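PDB 6HXJ: ATP-citrate lyase beta-subunit from Chlorobium limicola, which probably contributes to the ATP- and coenzyme A-dependent cleavage of citrate into oxaloacetate and acetyl-CoA, carrying an ATP-grasp domain and a citrate-binding domain. Local coordinates for residues K252-L263 / G283-Y291; C308-V318 / Y347-V355. One frame throughout, in Å; residues are numbered along the deposited sequence.

Overall arrangement
Contact 1 comes first along the chain and closes before contact 2 opens; their centres are about 11 Å apart, on the same side of the chain's centre. Both belong to one mixed sheet in the citrate-binding family region, with strand order 250-255, 287-292, 261-266, 315-318, 352-356, 378-382. All but strand 250-255 run parallel, in the flavodoxin-like order of the succinyl-CoA ligase family. Strands 261-266 and 315-318 are neighbours, and probable backbone hydrogen bonds of 2.8 Å from Ile317 N to Ala262 O and from Lys314 N to Glu260 O join the contacts. Together they therefore span five of the six strands; contact 1 lies nearer the bound citrate.

Contact 1. Residues K252-L263 / G283-Y291; sequences KFVEVPGGEIAL and GTIANYAEY
Lys252 to Glu255 pair antiparallel with Asn287 to Glu290, the strand axes 4.7 Å apart and 179° between directions, while residues 261-263 flank the other edge of 287-291 in nearly parallel fashion. The central strand has one antiparallel and one parallel neighbour, in a flavodoxin-like sheet whose strand 261-266, helix 268-280 and strand 287-292 form a beta-alpha-beta unit. Val254 and Tyr288 make a hydrogen-bonded pair through reciprocal N-to-O bonds. On the parallel side Ile261 N donates to Thr284 O and Ala286 N to Ile261 O.

Asn287 serves both edges. Its chi1 of 67° sets CG between the backbone N and the carbonyl carbon, turning the amide toward Leu263. ND2 donates to Leu263 O at 2.8 Å, in the carbonyl plane and close to its own amide plane; OD1 receives only a weak bond from Leu263 N. These two links hold the amide's rotation and continue the parallel-side pairing to Leu263. On the 253-255 edge, Asn287 CB lies 3.7 Å from Phe253 CE1, the side chains roughly perpendicular. The methyl of Ala289 approaches the edge of the same ring, which also touches side chains of helices 235-246 and 297-309.

On the opposite face Lys252 runs alongside Glu290, CD coming within 3.4 Å of OE2. Its NZ stays 4.8 Å from that OE2, so it is the lysine methylenes, not the ammonium group, that lie against the carboxylate; the opposite charges may still attract weakly. Glu290 OE1 is held by Ser250 and Ser292, and the Glu290 side chain lies about 6 Å from bound citrate.

At the far end Val256 CG2 packs on Ile285 CD1 at 3.7 Å. Beyond the Gly258-Gly259 turn, Thr284 OG1 accepts a hydrogen bond from Glu260 N at 3.2 Å.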
loop_
_atom_site.group_PDB
_atom_site.type_symbol
_atom_site.label_atom_id
_atom_site.label_comp_id
_atom_site.label_asym_id
_atom_site.label_seq_id
_atom_site.Cartn_x
_atom_site.Cartn_y
_atom_site.Cartn_z
ATOM N N LYS A 252 -8.678 47.723 -25.490
ATOM C CA LYS A 252 -9.476 48.943 -25.579
ATOM C C LYS A 252 -9.827 49.209 -27.040
ATOM O O LYS A 252 -8.989 49.045 -27.929
ATOM C CB LYS A 252 -8.706 50.144 -24.967
ATOM C CG LYS A 252 -8.226 49.930 -23.528
ATOM C CD LYS A 252 -8.132 51.233 -22.768
ATOM C CE LYS A 252 -8.084 51.009 -21.276
ATOM N NZ LYS A 252 -8.431 52.248 -20.522
ATOM N N PHE A 253 -11.075 49.575 -27.299
ATOM C CA PHE A 253 -11.491 49.896 -28.661
ATOM C C PHE A 253 -12.450 51.078 -28.652
ATOM O O PHE A 253 -13.406 51.093 -27.874
ATOM C CB PHE A 253 -12.088 48.676 -29.399
ATOM C CG PHE A 253 -12.680 48.979 -30.757
ATOM C CD1 PHE A 253 -11.868 49.068 -31.888
ATOM C CD2 PHE A 253 -14.049 49.167 -30.909
ATOM C CE1 PHE A 253 -12.418 49.345 -33.144
ATOM C CE2 PHE A 253 -14.594 49.453 -32.160
ATOM C CZ PHE A 253 -13.776 49.537 -33.270
ATOM N N VAL A 254 -12.161 52.079 -29.494
ATOM C CA VAL A 254 -12.982 53.278 -29.673
ATOM C C VAL A 254 -13.178 53.492 -31.179
ATOM O O VAL A 254 -12.204 53.525 -31.933
ATOM C CB VAL A 254 -12.407 54.545 -28.984
ATOM C CG1 VAL A 254 -13.396 55.703 -29.079
ATOM C CG2 VAL A 254 -12.038 54.288 -27.527
ATOM N N GLU A 255 -14.428 53.643 -31.603
ATOM C CA GLU A 255 -14.744 53.861 -33.007
ATOM C C GLU A 255 -14.764 55.351 -33.331
ATOM O O GLU A 255 -15.431 56.133 -32.642
ATOM C CB GLU A 255 -16.086 53.193 -33.370
ATOM C CG GLU A 255 -16.224 52.839 -34.849
ATOM C CD GLU A 255 -17.445 52.031 -35.264
ATOM O OE1 GLU A 255 -17.874 51.141 -34.490
ATOM O OE2 GLU A 255 -17.941 52.253 -36.393
ATOM N N VAL A 256 -13.986 55.741 -34.342
ATOM C CA VAL A 256 -13.930 57.124 -34.810
ATOM C C VAL A 256 -14.822 57.197 -36.063
ATOM O O VAL A 256 -14.614 56.397 -36.982
ATOM C CB VAL A 256 -12.481 57.616 -35.060
ATOM C CG1 VAL A 256 -12.456 59.055 -35.568
ATOM C CG2 VAL A 256 -11.656 57.501 -33.781
ATOM N N PRO A 257 -15.843 58.102 -36.103
ATOM C CA PRO A 257 -16.713 58.193 -37.297
ATOM C C PRO A 257 -15.948 58.448 -38.608
ATOM O O PRO A 257 -15.295 59.476 -38.771
ATOM C CB PRO A 257 -17.681 59.330 -36.942
ATOM C CG PRO A 257 -17.680 59.385 -35.448
ATOM C CD PRO A 257 -16.259 59.084 -35.077
ATOM N N GLY A 258 -16.004 57.466 -39.498
ATOM C CA GLY A 258 -15.284 57.482 -40.765
ATOM C C GLY A 258 -13.871 56.977 -40.580
ATOM O O GLY A 258 -13.650 55.998 -39.856
ATOM N N GLY A 259 -12.925 57.640 -41.231
ATOM C CA GLY A 259 -11.508 57.309 -41.144
ATOM C C GLY A 259 -11.076 56.164 -42.027
ATOM O O GLY A 259 -11.651 55.078 -41.976
ATOM N N GLU A 260 -10.041 56.410 -42.835
ATOM C CA GLU A 260 -9.472 55.441 -43.771
ATOM C C GLU A 260 -8.367 54.580 -43.137
ATOM O O GLU A 260 -8.077 53.497 -43.650
ATOM C CB GLU A 260 -8.938 56.150 -45.040
ATOM C CG GLU A 260 -9.740 57.355 -45.533
ATOM C CD GLU A 260 -11.206 57.127 -45.863
ATOM O OE1 GLU A 260 -12.067 57.706 -45.160
ATOM O OE2 GLU A 260 -11.495 56.366 -46.817
ATOM N N ILE A 261 -7.724 55.063 -42.056
ATOM C CA ILE A 261 -6.619 54.319 -41.449
ATOM C C ILE A 261 -7.013 53.687 -40.093
ATOM O O ILE A 261 -7.237 54.387 -39.101
ATOM C CB ILE A 261 -5.311 55.166 -41.363
ATOM C CG1 ILE A 261 -4.929 55.763 -42.725
ATOM C CG2 ILE A 261 -4.153 54.339 -40.833
ATOM C CD1 ILE A 261 -5.065 57.254 -42.802
ATOM N N ALA A 262 -7.010 52.349 -40.051
ATOM C CA ALA A 262 -7.342 51.574 -38.853
ATOM C C ALA A 262 -6.130 51.145 -38.013
ATOM O O ALA A 262 -5.207 50.506 -38.511
ATOM C CB ALA A 262 -8.200 50.368 -39.227
ATOM N N LEU A 263 -6.150 51.503 -36.742
ATOM C CA LEU A 263 -5.056 51.169 -35.840
ATOM C C LEU A 263 -5.335 49.900 -35.035
ATOM O O LEU A 263 -6.422 49.757 -34.478
ATOM C CB LEU A 263 -4.755 52.344 -34.870
ATOM C CG LEU A 263 -4.624 53.755 -35.436
ATOM C CD1 LEU A 263 -4.632 54.780 -34.315
ATOM C CD2 LEU A 263 -3.388 53.875 -36.327
ATOM N N GLY A 283 -3.751 62.212 -42.656
ATOM C CA GLY A 283 -4.686 61.096 -42.583
ATOM C C GLY A 283 -5.835 61.230 -41.602
ATOM O O GLY A 283 -5.933 62.213 -40.852
ATOM N N THR A 284 -6.725 60.229 -41.638
ATOM C CA THR A 284 -7.904 60.133 -40.780
ATOM C C THR A 284 -7.884 58.785 -40.072
ATOM O O THR A 284 -7.663 57.752 -40.721
ATOM C CB THR A 284 -9.196 60.320 -41.600
ATOM O OG1 THR A 284 -9.176 59.468 -42.747
ATOM C CG2 THR A 284 -9.431 61.760 -42.011
ATOM N N ILE A 285 -8.132 58.776 -38.747
ATOM C CA ILE A 285 -8.128 57.504 -38.000
ATOM C C ILE A 285 -9.516 56.861 -38.044
ATOM O O ILE A 285 -10.534 57.538 -37.864
ATOM C CB ILE A 285 -7.516 57.552 -36.558
ATOM C CG1 ILE A 285 -8.279 58.492 -35.592
ATOM C CG2 ILE A 285 -6.033 57.890 -36.600
ATOM C CD1 ILE A 285 -8.017 58.245 -34.110
ATOM N N ALA A 286 -9.545 55.562 -38.364
ATOM C CA ALA A 286 -10.769 54.785 -38.456
ATOM C C ALA A 286 -11.186 54.424 -37.044
ATOM O O ALA A 286 -12.378 54.429 -36.737
ATOM C CB ALA A 286 -10.529 53.532 -39.279
ATOM N N ASN A 287 -10.190 54.157 -36.167
ATOM C CA ASN A 287 -10.453 53.816 -34.772
ATOM C C ASN A 287 -9.270 54.102 -33.879
ATOM O O ASN A 287 -8.180 54.418 -34.363
ATOM C CB ASN A 287 -10.796 52.313 -34.657
ATOM C CG ASN A 287 -9.631 51.404 -34.985
ATOM O OD1 ASN A 287 -9.314 51.170 -36.156
ATOM N ND2 ASN A 287 -8.932 50.916 -33.958
ATOM N N TYR A 288 -9.485 53.932 -32.562
ATOM C CA TYR A 288 -8.435 53.907 -31.549
ATOM C C TYR A 288 -8.492 52.489 -30.922
ATOM O O TYR A 288 -9.548 52.079 -30.433
ATOM C CB TYR A 288 -8.567 54.992 -30.457
ATOM C CG TYR A 288 -7.462 54.856 -29.419
ATOM C CD1 TYR A 288 -6.180 55.379 -29.653
ATOM C CD2 TYR A 288 -7.666 54.138 -28.238
ATOM C CE1 TYR A 288 -5.143 55.208 -28.728
ATOM C CE2 TYR A 288 -6.625 53.937 -27.323
ATOM C CZ TYR A 288 -5.369 54.483 -27.570
ATOM O OH TYR A 288 -4.354 54.335 -26.655
ATOM N N ALA A 289 -7.384 51.738 -30.994
ATOM C CA ALA A 289 -7.324 50.396 -30.436
ATOM C C ALA A 289 -6.010 50.208 -29.733
ATOM O O ALA A 289 -4.941 50.444 -30.303
ATOM C CB ALA A 289 -7.503 49.340 -31.524
ATOM N N GLU A 290 -6.088 49.780 -28.486
ATOM C CA GLU A 290 -4.934 49.498 -27.653
ATOM C C GLU A 290 -5.080 48.072 -27.111
ATOM O O GLU A 290 -6.180 47.641 -26.789
ATOM C CB GLU A 290 -4.917 50.519 -26.502
ATOM C CG GLU A 290 -3.915 50.259 -25.393
ATOM C CD GLU A 290 -4.434 50.562 -24.001
ATOM O OE1 GLU A 290 -4.329 49.668 -23.130
ATOM O OE2 GLU A 290 -4.954 51.682 -23.778
ATOM N N TYR A 291 -3.970 47.344 -27.037
ATOM C CA TYR A 291 -3.831 46.025 -26.396
ATOM C C TYR A 291 -2.463 45.952 -25.646
ATOM O O TYR A 291 -1.418 46.263 -26.222
ATOM C CB TYR A 291 -4.103 44.835 -27.337
ATOM C CG TYR A 291 -3.025 44.555 -28.365
ATOM C CD1 TYR A 291 -1.883 43.825 -28.029
ATOM C CD2 TYR A 291 -3.163 44.981 -29.685
ATOM C CE1 TYR A 291 -0.870 43.593 -28.962
ATOM C CE2 TYR A 291 -2.165 44.737 -30.632
ATOM C CZ TYR A 291 -1.016 44.050 -30.263
ATOM O OH TYR A 291 -0.029 43.795 -31.186
#

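Contact 2. Residues C308-V318 / Y347-V355; sequences CRLPNIKHIIV and YLEGVKIWV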
loop_
_atom_site.group_PDB
_atom_site.type_symbol
_atom_site.label_atom_id
_atom_site.label_comp_id
_atom_site.label_asym_id
_atom_site.label_seq_id
_atom_site.Cartn_x
_atom_site.Cartn_y
_atom_site.Cartn_z
ATOM N N CYS A 308 -11.227 44.792 -38.430
ATOM C CA CYS A 308 -11.426 44.354 -39.810
ATOM C C CYS A 308 -12.873 44.592 -40.274
ATOM O O CYS A 308 -13.092 44.896 -41.451
ATOM C CB CYS A 308 -11.017 42.893 -39.961
ATOM S SG CYS A 308 -9.293 42.525 -39.484
ATOM N N ARG A 309 -13.848 44.456 -39.344
ATOM C CA ARG A 309 -15.275 44.670 -39.607
ATOM C C ARG A 309 -15.598 46.155 -39.926
ATOM O O ARG A 309 -16.628 46.421 -40.536
ATOM C CB ARG A 309 -16.131 44.153 -38.431
ATOM C CG ARG A 309 -16.257 42.626 -38.326
ATOM C CD ARG A 309 -16.869 42.199 -36.991
ATOM N NE ARG A 309 -16.469 40.842 -36.588
ATOM C CZ ARG A 309 -16.515 40.368 -35.340
ATOM N NH1 ARG A 309 -16.950 41.134 -34.345
ATOM N NH2 ARG A 309 -16.119 39.128 -35.077
ATOM N N LEU A 310 -14.699 47.108 -39.559
ATOM C CA LEU A 310 -14.841 48.568 -39.768
ATOM C C LEU A 310 -15.072 49.014 -41.237
ATOM O O LEU A 310 -14.421 48.486 -42.150
ATOM C CB LEU A 310 -13.644 49.339 -39.164
ATOM C CG LEU A 310 -13.570 49.399 -37.640
ATOM C CD1 LEU A 310 -12.199 49.835 -37.189
ATOM C CD2 LEU A 310 -14.585 50.353 -37.060
ATOM N N PRO A 311 -16.010 49.987 -41.446
ATOM C CA PRO A 311 -16.315 50.435 -42.809
ATOM C C PRO A 311 -15.274 51.367 -43.422
ATOM O O PRO A 311 -14.692 52.225 -42.733
ATOM C CB PRO A 311 -17.667 51.137 -42.657
ATOM C CG PRO A 311 -17.669 51.664 -41.273
ATOM C CD PRO A 311 -16.867 50.682 -40.454
ATOM N N ASN A 312 -15.099 51.214 -44.750
ATOM C CA ASN A 312 -14.213 51.971 -45.642
ATOM C C ASN A 312 -12.792 52.214 -45.058
ATOM O O ASN A 312 -12.296 53.345 -44.953
ATOM C CB ASN A 312 -14.868 53.286 -46.158
ATOM C CG ASN A 312 -15.685 54.075 -45.149
ATOM O OD1 ASN A 312 -15.149 54.799 -44.287
ATOM N ND2 ASN A 312 -17.011 53.950 -45.246
ATOM N N ILE A 313 -12.135 51.126 -44.707
ATOM C CA ILE A 313 -10.767 51.229 -44.213
ATOM C C ILE A 313 -9.794 50.822 -45.328
ATOM O O ILE A 313 -9.983 49.794 -45.982
ATOM C CB ILE A 313 -10.536 50.517 -42.855
ATOM C CG1 ILE A 313 -10.754 48.995 -42.926
ATOM C CG2 ILE A 313 -11.397 51.154 -41.773
ATOM C CD1 ILE A 313 -10.125 48.223 -41.792
ATOM N N LYS A 314 -8.774 51.641 -45.570
ATOM C CA LYS A 314 -7.817 51.375 -46.646
ATOM C C LYS A 314 -6.551 50.640 -46.177
ATOM O O LYS A 314 -6.094 49.743 -46.885
ATOM C CB LYS A 314 -7.473 52.666 -47.427
ATOM C CG LYS A 314 -8.570 53.088 -48.407
ATOM C CD LYS A 314 -8.789 54.606 -48.460
ATOM C CE LYS A 314 -8.569 55.216 -49.831
ATOM N NZ LYS A 314 -9.630 54.847 -50.810
ATOM N N HIS A 315 -5.968 51.030 -45.011
ATOM C CA HIS A 315 -4.747 50.434 -44.434
ATOM C C HIS A 315 -5.034 49.960 -43.029
ATOM O O HIS A 315 -5.913 50.511 -42.368
ATOM C CB HIS A 315 -3.581 51.466 -44.376
ATOM C CG HIS A 315 -3.366 52.202 -45.659
ATOM N ND1 HIS A 315 -2.648 51.635 -46.700
ATOM C CD2 HIS A 315 -3.864 53.395 -46.065
ATOM C CE1 HIS A 315 -2.696 52.518 -47.689
ATOM N NE2 HIS A 315 -3.414 53.592 -47.354
ATOM N N ILE A 316 -4.261 48.973 -42.551
ATOM C CA ILE A 316 -4.307 48.515 -41.151
ATOM C C ILE A 316 -2.898 48.763 -40.581
ATOM O O ILE A 316 -1.914 48.340 -41.196
ATOM C CB ILE A 316 -4.754 47.024 -40.916
ATOM C CG1 ILE A 316 -6.086 46.652 -41.620
ATOM C CG2 ILE A 316 -4.822 46.673 -39.397
ATOM C CD1 ILE A 316 -6.308 45.160 -41.755
ATOM N N ILE A 317 -2.815 49.487 -39.434
ATOM C CA ILE A 317 -1.548 49.758 -38.776
ATOM C C ILE A 317 -1.427 48.856 -37.566
ATOM O O ILE A 317 -2.046 49.101 -36.526
ATOM C CB ILE A 317 -1.288 51.268 -38.457
ATOM C CG1 ILE A 317 -1.468 52.200 -39.687
ATOM C CG2 ILE A 317 0.081 51.492 -37.797
ATOM C CD1 ILE A 317 -0.656 51.907 -40.942
ATOM N N VAL A 318 -0.642 47.783 -37.732
ATOM C CA VAL A 318 -0.361 46.799 -36.695
ATOM C C VAL A 318 1.003 47.202 -36.151
ATOM O O VAL A 318 2.033 46.643 -36.540
ATOM C CB VAL A 318 -0.416 45.331 -37.233
ATOM C CG1 VAL A 318 -0.266 44.322 -36.102
ATOM C CG2 VAL A 318 -1.710 45.069 -37.994
ATOM N N TYR A 347 -13.735 40.475 -45.682
ATOM C CA TYR A 347 -13.562 41.814 -45.120
ATOM C C TYR A 347 -12.281 42.545 -45.540
ATOM O O TYR A 347 -12.286 43.780 -45.655
ATOM C CB TYR A 347 -13.655 41.783 -43.589
ATOM C CG TYR A 347 -15.073 41.737 -43.067
ATOM C CD1 TYR A 347 -15.866 42.882 -43.043
ATOM C CD2 TYR A 347 -15.609 40.559 -42.558
ATOM C CE1 TYR A 347 -17.168 42.849 -42.545
ATOM C CE2 TYR A 347 -16.909 40.511 -42.062
ATOM C CZ TYR A 347 -17.688 41.659 -42.059
ATOM O OH TYR A 347 -18.972 41.605 -41.564
ATOM N N LEU A 348 -11.174 41.788 -45.713
ATOM C CA LEU A 348 -9.863 42.358 -46.035
ATOM C C LEU A 348 -9.506 42.319 -47.541
ATOM O O LEU A 348 -8.358 42.035 -47.908
ATOM C CB LEU A 348 -8.760 41.705 -45.168
ATOM C CG LEU A 348 -8.961 41.717 -43.647
ATOM C CD1 LEU A 348 -7.934 40.838 -42.966
ATOM C CD2 LEU A 348 -9.001 43.133 -43.076
ATOM N N GLU A 349 -10.481 42.678 -48.401
ATOM C CA GLU A 349 -10.310 42.735 -49.851
ATOM C C GLU A 349 -9.751 44.115 -50.254
ATOM O O GLU A 349 -10.420 45.138 -50.061
ATOM C CB GLU A 349 -11.643 42.431 -50.563
ATOM C CG GLU A 349 -12.165 41.016 -50.342
ATOM C CD GLU A 349 -13.417 40.622 -51.120
ATOM O OE1 GLU A 349 -14.411 40.215 -50.474
ATOM O OE2 GLU A 349 -13.399 40.684 -52.373
ATOM N N GLY A 350 -8.502 44.129 -50.723
ATOM C CA GLY A 350 -7.828 45.342 -51.169
ATOM C C GLY A 350 -7.041 46.079 -50.110
ATOM O O GLY A 350 -6.116 46.830 -50.440
ATOM N N VAL A 351 -7.385 45.870 -48.827
ATOM C CA VAL A 351 -6.707 46.502 -47.693
ATOM C C VAL A 351 -5.257 46.003 -47.551
ATOM O O VAL A 351 -4.974 44.810 -47.735
ATOM C CB VAL A 351 -7.498 46.384 -46.366
ATOM C CG1 VAL A 351 -8.897 46.965 -46.504
ATOM C CG2 VAL A 351 -7.567 44.944 -45.928
ATOM N N LYS A 352 -4.346 46.950 -47.352
ATOM C CA LYS A 352 -2.927 46.690 -47.142
ATOM C C LYS A 352 -2.716 46.708 -45.624
ATOM O O LYS A 352 -3.294 47.546 -44.929
ATOM C CB LYS A 352 -2.057 47.760 -47.846
ATOM C CG LYS A 352 -2.194 47.748 -49.368
ATOM C CD LYS A 352 -1.549 48.954 -50.036
ATOM C CE LYS A 352 -1.802 48.985 -51.528
ATOM N NZ LYS A 352 -0.895 48.069 -52.275
ATOM N N ILE A 353 -1.942 45.764 -45.104
ATOM C CA ILE A 353 -1.635 45.671 -43.676
ATOM C C ILE A 353 -0.179 46.113 -43.505
ATOM O O ILE A 353 0.680 45.703 -44.290
ATOM C CB ILE A 353 -1.919 44.230 -43.105
ATOM C CG1 ILE A 353 -3.420 43.854 -43.268
ATOM C CG2 ILE A 353 -1.502 44.107 -41.635
ATOM C CD1 ILE A 353 -3.789 42.397 -43.122
ATOM N N TRP A 354 0.086 46.978 -42.496
ATOM C CA TRP A 354 1.418 47.499 -42.163
ATOM C C TRP A 354 1.792 47.031 -40.766
ATOM O O TRP A 354 1.121 47.382 -39.794
ATOM C CB TRP A 354 1.456 49.034 -42.271
ATOM C CG TRP A 354 1.011 49.556 -43.606
ATOM C CD1 TRP A 354 -0.260 49.877 -43.989
ATOM C CD2 TRP A 354 1.838 49.754 -44.753
ATOM N NE1 TRP A 354 -0.271 50.293 -45.297
ATOM C CE2 TRP A 354 1.006 50.235 -45.792
ATOM C CE3 TRP A 354 3.219 49.613 -44.995
ATOM C CZ2 TRP A 354 1.503 50.560 -47.061
ATOM C CZ3 TRP A 354 3.712 49.933 -46.251
ATOM C CH2 TRP A 354 2.859 50.403 -47.268
ATOM N N VAL A 355 2.836 46.204 -40.675
ATOM C CA VAL A 355 3.301 45.624 -39.425
ATOM C C VAL A 355 4.681 46.168 -39.054
ATOM O O VAL A 355 5.594 46.174 -39.885
ATOM C CB VAL A 355 3.274 44.062 -39.462
ATOM C CG1 VAL A 355 3.663 43.457 -38.116
ATOM C CG2 VAL A 355 1.909 43.546 -39.881
#
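Trp354 N donates to Ile316 O at 2.7 Å, and Trp354 O in turn accepts a bond from Val318 N at the same length, both donors lying nearly in line with the carbonyl bond. These are the alternating links of a parallel pair, strands 315-318 and 352-355, whose axes approach to 4.7 Å with 17° between their directions. With helix 328-344 as the connection, they form a beta-alpha-beta crossover of the flavodoxin-like sheet. Ile316 N to Lys352 O adds a third link, and a weak bond from Lys352 N to Lys314 O starts the series.

One face carries His315, Ile317, Lys352 and Trp354. His315 and Trp354 run alongside each other in the same direction: ND1 of the histidine sits in the indole plane at its edge, 3.1 Å from Trp354 NE1, with the ring planes 49° apart. Ile317 reaches the indole differently, slanting across it so that its CD1 lies 3.7 Å from Trp354 CD1. Trp354 also stacks with His380, and helix 391-397 packs over this side. Lys352 extends away from the pair to a salt bridge with Asp378.

The face of Ile316, Val318, Ile353 and Val355 is aliphatic. Ile316 is its hub: with CG1 anti to the carbonyl carbon (chi1 -52°) and the chain extended beyond, CD1 lies 3.5 Å from Ile353 CG1 and 3.6 Å from Leu348 CD2. Leu348, roughly perpendicular to Ile316, carries the packing on to Cys308, near Phe339 of helix 328-344. The end of helix 297-309 thus packs against the loop before strand 352-356. One residue earlier in that loop, at Tyr347, Arg309 CG rests over one face of the ring, displaced from the ring centre and 4.1 Å from Tyr347 CZ.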